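Local coordinates for protein putative N-acetylmuramoyl-L-alanine amidase,autolysin cwp6 (Peptoclostridium difficile, PDB 5J72) that probably hydrolyses the amide bond between N-acetylmuramic acid and L-alanine in peptidoglycan as a zinc-dependent, cell-wall-anchored autolysin, at residues 480-483 with 484-488; 561-564 with 565-569. One frame throughout, in Å; residues are numbered along the deposited sequence.

Interaction 1: residues 480-483 with 484-488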
ATOM      1  N   TYR A 480      22.642  -6.848  -2.422  1.00 25.00           N
ATOM      2  CA  TYR A 480      22.621  -6.259  -3.748  1.00 26.69           C
ATOM      3  C   TYR A 480      21.987  -7.279  -4.668  1.00 26.03           C
ATOM      4  O   TYR A 480      21.304  -6.869  -5.628  1.00 23.00           O
ATOM      5  CB  TYR A 480      24.054  -5.981  -4.216  1.00 27.76           C
ATOM      6  CG  TYR A 480      24.477  -4.582  -3.876  1.00 32.55           C
ATOM      7  CD1 TYR A 480      24.523  -3.593  -4.857  1.00 33.44           C
ATOM      8  CD2 TYR A 480      24.857  -4.244  -2.580  1.00 38.79           C
ATOM      9  CE1 TYR A 480      24.937  -2.308  -4.561  1.00 34.01           C
ATOM     10  CE2 TYR A 480      25.277  -2.951  -2.272  1.00 43.35           C
ATOM     11  CZ  TYR A 480      25.318  -1.987  -3.267  1.00 42.54           C
ATOM     12  OH  TYR A 480      25.750  -0.705  -3.006  1.00 33.79           O
ATOM     13  N   THR A 481      22.191  -8.599  -4.395  1.00 20.55           N
ATOM     14  CA  THR A 481      21.559  -9.526  -5.351  1.00 23.76           C
ATOM     15  C   THR A 481      20.075  -9.473  -5.131  1.00 22.85           C
ATOM     16  O   THR A 481      19.314  -9.564  -6.115  1.00 20.59           O
ATOM     17  CB  THR A 481      22.049 -11.002  -5.198  1.00 25.32           C
ATOM     18  OG1 THR A 481      21.728 -11.477  -3.892  1.00 23.71           O
ATOM     19  CG2 THR A 481      23.542 -11.135  -5.399  1.00 22.10           C
ATOM     20  N   LEU A 482      19.622  -9.388  -3.863  1.00 19.43           N
ATOM     21  CA  LEU A 482      18.162  -9.325  -3.665  1.00 21.37           C
ATOM     22  C   LEU A 482      17.520  -8.046  -4.319  1.00 20.79           C
ATOM     23  O   LEU A 482      16.491  -8.142  -4.983  1.00 20.78           O
ATOM     24  CB  LEU A 482      17.783  -9.363  -2.150  1.00 20.47           C
ATOM     25  CG  LEU A 482      16.265  -9.250  -1.931  1.00 20.49           C
ATOM     26  CD1 LEU A 482      15.547 -10.421  -2.567  1.00 21.47           C
ATOM     27  CD2 LEU A 482      16.022  -9.189  -0.422  1.00 25.97           C
ATOM     28  N   ASN A 483      18.121  -6.866  -4.107  1.00 21.19           N
ATOM     29  CA  ASN A 483      17.558  -5.626  -4.703  1.00 23.36           C
ATOM     30  C   ASN A 483      17.612  -5.706  -6.266  1.00 24.40           C
ATOM     31  O   ASN A 483      16.682  -5.275  -6.911  1.00 20.87           O
ATOM     32  CB  ASN A 483      18.335  -4.439  -4.229  1.00 25.63           C
ATOM     33  CG  ASN A 483      18.104  -4.236  -2.744  1.00 31.46           C
ATOM     34  OD1 ASN A 483      16.990  -4.542  -2.267  1.00 30.11           O
ATOM     35  ND2 ASN A 483      19.133  -3.857  -1.954  1.00 33.69           N
ATOM     36  N   THR A 484      18.695  -6.284  -6.822  1.00 22.65           N
ATOM     37  CA  THR A 484      18.781  -6.408  -8.280  1.00 22.10           C
ATOM     38  C   THR A 484      17.675  -7.362  -8.770  1.00 19.72           C
ATOM     39  O   THR A 484      16.937  -7.052  -9.712  1.00 19.91           O
ATOM     40  CB  THR A 484      20.161  -7.004  -8.660  1.00 22.31           C
ATOM     41  OG1 THR A 484      21.158  -6.125  -8.205  1.00 21.12           O
ATOM     42  CG2 THR A 484      20.286  -7.184 -10.229  1.00 21.67           C
ATOM     43  N   ALA A 485      17.531  -8.524  -8.083  1.00 18.82           N
ATOM     44  CA  ALA A 485      16.587  -9.542  -8.484  1.00 16.89           C
ATOM     45  C   ALA A 485      15.157  -9.077  -8.378  1.00 17.08           C
ATOM     46  O   ALA A 485      14.318  -9.484  -9.221  1.00 18.42           O
ATOM     47  CB  ALA A 485      16.780 -10.861  -7.661  1.00 16.60           C
ATOM     48  N   LEU A 486      14.835  -8.272  -7.411  1.00 17.75           N
ATOM     49  CA  LEU A 486      13.432  -7.789  -7.287  1.00 17.55           C
ATOM     50  C   LEU A 486      13.135  -6.928  -8.545  1.00 16.48           C
ATOM     51  O   LEU A 486      12.033  -7.002  -9.088  1.00 19.61           O
ATOM     52  CB  LEU A 486      13.282  -6.900  -5.986  1.00 16.96           C
ATOM     53  CG  LEU A 486      13.242  -7.866  -4.716  1.00 18.93           C
ATOM     54  CD1 LEU A 486      13.559  -7.032  -3.407  1.00 22.07           C
ATOM     55  CD2 LEU A 486      11.848  -8.575  -4.588  1.00 20.06           C
ATOM     56  N   ALA A 487      14.107  -6.126  -8.944  1.00 17.90           N
ATOM     57  CA  ALA A 487      13.883  -5.238 -10.121  1.00 21.35           C
ATOM     58  C   ALA A 487      13.758  -6.071 -11.406  1.00 22.55           C
ATOM     59  O   ALA A 487      12.960  -5.741 -12.283  1.00 21.53           O
ATOM     60  CB  ALA A 487      15.021  -4.247 -10.208  1.00 19.84           C
ATOM     61  N   THR A 488      14.564  -7.150 -11.547  1.00 21.81           N
ATOM     62  CA  THR A 488      14.417  -8.026 -12.701  1.00 17.88           C
ATOM     63  C   THR A 488      13.040  -8.662 -12.717  1.00 22.13           C
ATOM     64  O   THR A 488      12.381  -8.791 -13.763  1.00 20.14           O
ATOM     65  CB  THR A 488      15.470  -9.188 -12.605  1.00 19.92           C
ATOM     66  OG1 THR A 488      16.756  -8.593 -12.573  1.00 18.38           O
ATOM     67  CG2 THR A 488      15.325 -10.206 -13.806  1.00 20.02           C
TER
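The flat group that matters here is the backbone carbonyl of Tyr480. Thr484 meets it twice, and its two donors approach from opposite faces of the carbonyl plane. The backbone Thr484 N lies 2.9 Å from Tyr480 O and is tilted 29° from that plane. The hydroxyl Thr484 OG1 comes to 2.7 Å from the same Tyr480 O, tilted 31° to the other face. Tyr480 O thus accepts two hydrogen bonds, both from Thr484. The Thr484 torsion makes this possible: chi1 is -61°, which sets OG1 beside the backbone N and folds it back along the helix. CG2 is left opposite the backbone N, beside the carbonyl carbon. Thr484 OG1 also hydrogen-bonds Tyr531 OH, which ties the turn to strand 525-532.

Thr484, Ala485 and Leu486 continue the i to i-4 pattern. Ala485 N donates a hydrogen bond to Thr481 O at 2.9 Å, and Leu486 N donates one to Leu482 O at 2.9 Å. The bond from Ala487 N to Asn483 O is weak, at 3.4 Å.

On the other flank Leu482 and Leu486 touch one turn apart, their side chains crossing at a slant. Leu482 CG meets Leu486 CD1 at 3.8 Å. The body of Leu486 lies over the backbone of the preceding turn, with its CG 3.3 Å from Leu482 O. Leu486 also touches Tyr402 of the third CWB2 module.

The buried Thr481 side chain packs on Pro458 and Tyr531 of the amidase domain, and its OG1 is hydrogen-bonded to Gly459 O. Its side chain is about 5 Å from that of the zinc ligand His530 at the nearest atoms. Glu477, another zinc ligand, starts this same helix. The threonine hydroxyl returned to the i-4 carbonyl is a common helix feature, here in the zinc-site helix of an Amidase_3 domain.

Interaction 2: residues 561-564 with 565-569; sequences NILK and RILEK
Ile562 and Ile566 touch one helical turn apart, CG2 of Ile562 against CD1 of Ile566 at 3.8 Å. Both isoleucines have CG1 beside the backbone N. In Ile562 this turns CG2 forward onto the next turn. Leu563 and Leu567 run side by side and point the same way, with their CD1 atoms 3.7 Å apart. Leu563 CG, trans to its N (chi1 176°), leads to the next turn; Leu567 CG, beside N (chi1 -71°), folds over Leu563 O to meet it.

The polar flank is built by Lys564, Arg565 and Glu568. Lys564 runs out nearly straight and bends at its end. Its CG packs 3.8 Å from Glu568 OE2. Arg565 bends at chi2 (-56°), and its NH2 forms a salt bridge with Glu568 OE1 at 3.0 Å. The carboxylate oxygen lies at the guanidinium edge, in its plane, and uses its syn lone pair. Arg565 NE is salt-bridged to Asp635.

Lys564 NZ stays 4.6 Å from Glu568 OE2, too far for a direct bridge. A water spans the gap, accepting from Lys564 NZ and donating to Glu568 OE2. Glu568 is therefore paired directly with one cation and through water with another, which would probably favour its ionised form.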
ATOM      1  N   ASN A 561      22.562 -12.330 -24.628  1.00 28.84           N
ATOM      2  CA  ASN A 561      21.510 -11.280 -24.562  1.00 23.45           C
ATOM      3  C   ASN A 561      21.639 -10.450 -23.300  1.00 25.31           C
ATOM      4  O   ASN A 561      21.639  -9.221 -23.363  1.00 26.83           O
ATOM      5  CB  ASN A 561      20.144 -11.929 -24.604  1.00 25.46           C
ATOM      6  CG  ASN A 561      19.797 -12.483 -25.940  1.00 28.67           C
ATOM      7  OD1 ASN A 561      20.406 -12.030 -26.905  1.00 33.39           O
ATOM      8  ND2 ASN A 561      18.880 -13.450 -26.071  1.00 28.76           N
ATOM      9  N   ILE A 562      21.767 -11.100 -22.106  1.00 25.54           N
ATOM     10  CA  ILE A 562      21.851 -10.314 -20.828  1.00 24.22           C
ATOM     11  C   ILE A 562      23.083  -9.497 -20.777  1.00 21.17           C
ATOM     12  O   ILE A 562      23.068  -8.328 -20.359  1.00 23.93           O
ATOM     13  CB  ILE A 562      21.774 -11.329 -19.619  1.00 24.61           C
ATOM     14  CG1 ILE A 562      20.370 -11.981 -19.619  1.00 22.75           C
ATOM     15  CG2 ILE A 562      22.107 -10.601 -18.292  1.00 20.83           C
ATOM     16  CD1 ILE A 562      20.268 -13.256 -18.780  1.00 24.65           C
ATOM     17  N   LEU A 563      24.208 -10.060 -21.199  1.00 21.83           N
ATOM     18  CA  LEU A 563      25.456  -9.285 -21.171  1.00 23.93           C
ATOM     19  C   LEU A 563      25.302  -8.024 -22.076  1.00 24.58           C
ATOM     20  O   LEU A 563      25.683  -6.930 -21.723  1.00 24.79           O
ATOM     21  CB  LEU A 563      26.589 -10.245 -21.737  1.00 27.31           C
ATOM     22  CG  LEU A 563      27.949  -9.556 -21.859  1.00 28.20           C
ATOM     23  CD1 LEU A 563      28.495  -9.130 -20.513  1.00 29.25           C
ATOM     24  CD2 LEU A 563      28.929 -10.540 -22.486  1.00 32.75           C
ATOM     25  N   LYS A 564      24.733  -8.229 -23.279  1.00 27.17           N
ATOM     26  CA  LYS A 564      24.498  -7.090 -24.191  1.00 26.97           C
ATOM     27  C   LYS A 564      23.621  -6.043 -23.467  1.00 28.47           C
ATOM     28  O   LYS A 564      23.993  -4.866 -23.409  1.00 31.58           O
ATOM     29  CB  LYS A 564      23.756  -7.615 -25.437  1.00 32.82           C
ATOM     30  CG  LYS A 564      23.447  -6.531 -26.465  1.00 45.07           C
ATOM     31  CD  LYS A 564      22.874  -7.129 -27.767  1.00 55.76           C
ATOM     32  CE  LYS A 564      23.235  -6.253 -29.012  1.00 61.77           C
ATOM     33  NZ  LYS A 564      22.159  -6.276 -30.069  1.00 54.92           N
ATOM     34  N   ARG A 565      22.464  -6.480 -22.870  1.00 25.51           N
ATOM     35  CA  ARG A 565      21.589  -5.447 -22.231  1.00 24.39           C
ATOM     36  C   ARG A 565      22.261  -4.734 -21.077  1.00 23.50           C
ATOM     37  O   ARG A 565      22.090  -3.532 -20.923  1.00 26.02           O
ATOM     38  CB  ARG A 565      20.278  -6.078 -21.804  1.00 23.83           C
ATOM     39  CG  ARG A 565      19.469  -6.611 -23.012  1.00 23.45           C
ATOM     40  CD  ARG A 565      19.200  -5.500 -24.072  1.00 26.61           C
ATOM     41  NE  ARG A 565      18.127  -5.992 -24.928  1.00 33.79           N
ATOM     42  CZ  ARG A 565      17.448  -5.230 -25.776  1.00 28.82           C
ATOM     43  NH1 ARG A 565      16.461  -5.750 -26.488  1.00 28.98           N
ATOM     44  NH2 ARG A 565      17.762  -3.953 -25.928  1.00 24.59           N
ATOM     45  N   ILE A 566      23.055  -5.452 -20.257  1.00 26.65           N
ATOM     46  CA  ILE A 566      23.693  -4.772 -19.149  1.00 21.29           C
ATOM     47  C   ILE A 566      24.627  -3.697 -19.668  1.00 27.20           C
ATOM     48  O   ILE A 566      24.639  -2.548 -19.190  1.00 27.34           O
ATOM     49  CB  ILE A 566      24.491  -5.794 -18.293  1.00 25.45           C
ATOM     50  CG1 ILE A 566      23.488  -6.723 -17.563  1.00 24.61           C
ATOM     51  CG2 ILE A 566      25.416  -5.032 -17.280  1.00 22.07           C
ATOM     52  CD1 ILE A 566      24.234  -7.807 -16.750  1.00 26.11           C
ATOM     53  N   LEU A 567      25.443  -4.089 -20.672  1.00 30.38           N
ATOM     54  CA  LEU A 567      26.418  -3.166 -21.229  1.00 33.51           C
ATOM     55  C   LEU A 567      25.727  -1.978 -21.925  1.00 35.94           C
ATOM     56  O   LEU A 567      26.356  -0.939 -22.036  1.00 38.70           O
ATOM     57  CB  LEU A 567      27.348  -3.944 -22.155  1.00 33.79           C
ATOM     58  CG  LEU A 567      28.309  -4.898 -21.354  1.00 34.18           C
ATOM     59  CD1 LEU A 567      29.028  -5.889 -22.277  1.00 31.78           C
ATOM     60  CD2 LEU A 567      29.333  -4.038 -20.615  1.00 36.34           C
ATOM     61  N   GLU A 568      24.451  -2.109 -22.363  1.00 35.92           N
ATOM     62  CA  GLU A 568      23.746  -0.964 -22.976  1.00 37.83           C
ATOM     63  C   GLU A 568      23.567   0.172 -21.957  1.00 40.69           C
ATOM     64  O   GLU A 568      23.419   1.312 -22.385  1.00 40.41           O
ATOM     65  CB  GLU A 568      22.350  -1.417 -23.560  1.00 38.47           C
ATOM     66  CG  GLU A 568      22.555  -2.285 -24.801  1.00 45.45           C
ATOM     67  CD  GLU A 568      21.256  -2.730 -25.505  1.00 51.88           C
ATOM     68  OE1 GLU A 568      20.147  -2.464 -24.989  1.00 41.40           O
ATOM     69  OE2 GLU A 568      21.375  -3.364 -26.613  1.00 49.11           O
ATOM     70  N   LYS A 569      23.603  -0.087 -20.609  1.00 38.72           N
ATOM     71  CA  LYS A 569      23.388   0.990 -19.607  1.00 34.89           C
ATOM     72  C   LYS A 569      24.525   1.157 -18.673  1.00 32.90           C
ATOM     73  O   LYS A 569      24.515   2.070 -17.870  1.00 33.93           O
ATOM     74  CB  LYS A 569      22.175   0.715 -18.683  1.00 36.22           C
ATOM     75  CG  LYS A 569      20.890   0.511 -19.413  1.00 44.34           C
ATOM     76  CD  LYS A 569      20.289   1.815 -19.855  1.00 54.96           C
ATOM     77  CE  LYS A 569      19.732   1.582 -21.231  1.00 61.98           C
ATOM     78  NZ  LYS A 569      18.770   2.634 -21.628  1.00 68.28           N
TER
HETATM   79  O   HOH W   1      20.159  -4.742 -29.037  1.00 37.07           O

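In the fold
Both contacts are local, between successive turns of single helices, and neither closes a loop. Interaction 1 comes first in the chain, on helix 477-494, and ends well before interaction 2 begins on helix 554-569. They run in series, without nesting or crossing. Their centres are 16 Å apart and their nearest atoms about 8 Å apart. Helix 619-637, near the C terminus, packs against both. Interaction 1 also packs on strands 453-458 and 525-532, and interaction 2 on strands 541-544, 574-578 and 599-606. Helix 554-569 is the crossover between strands 541-544 and 574-578. All these strands belong to the six-stranded mixed sheet of the amidase domain, so the two helices cover different parts of it.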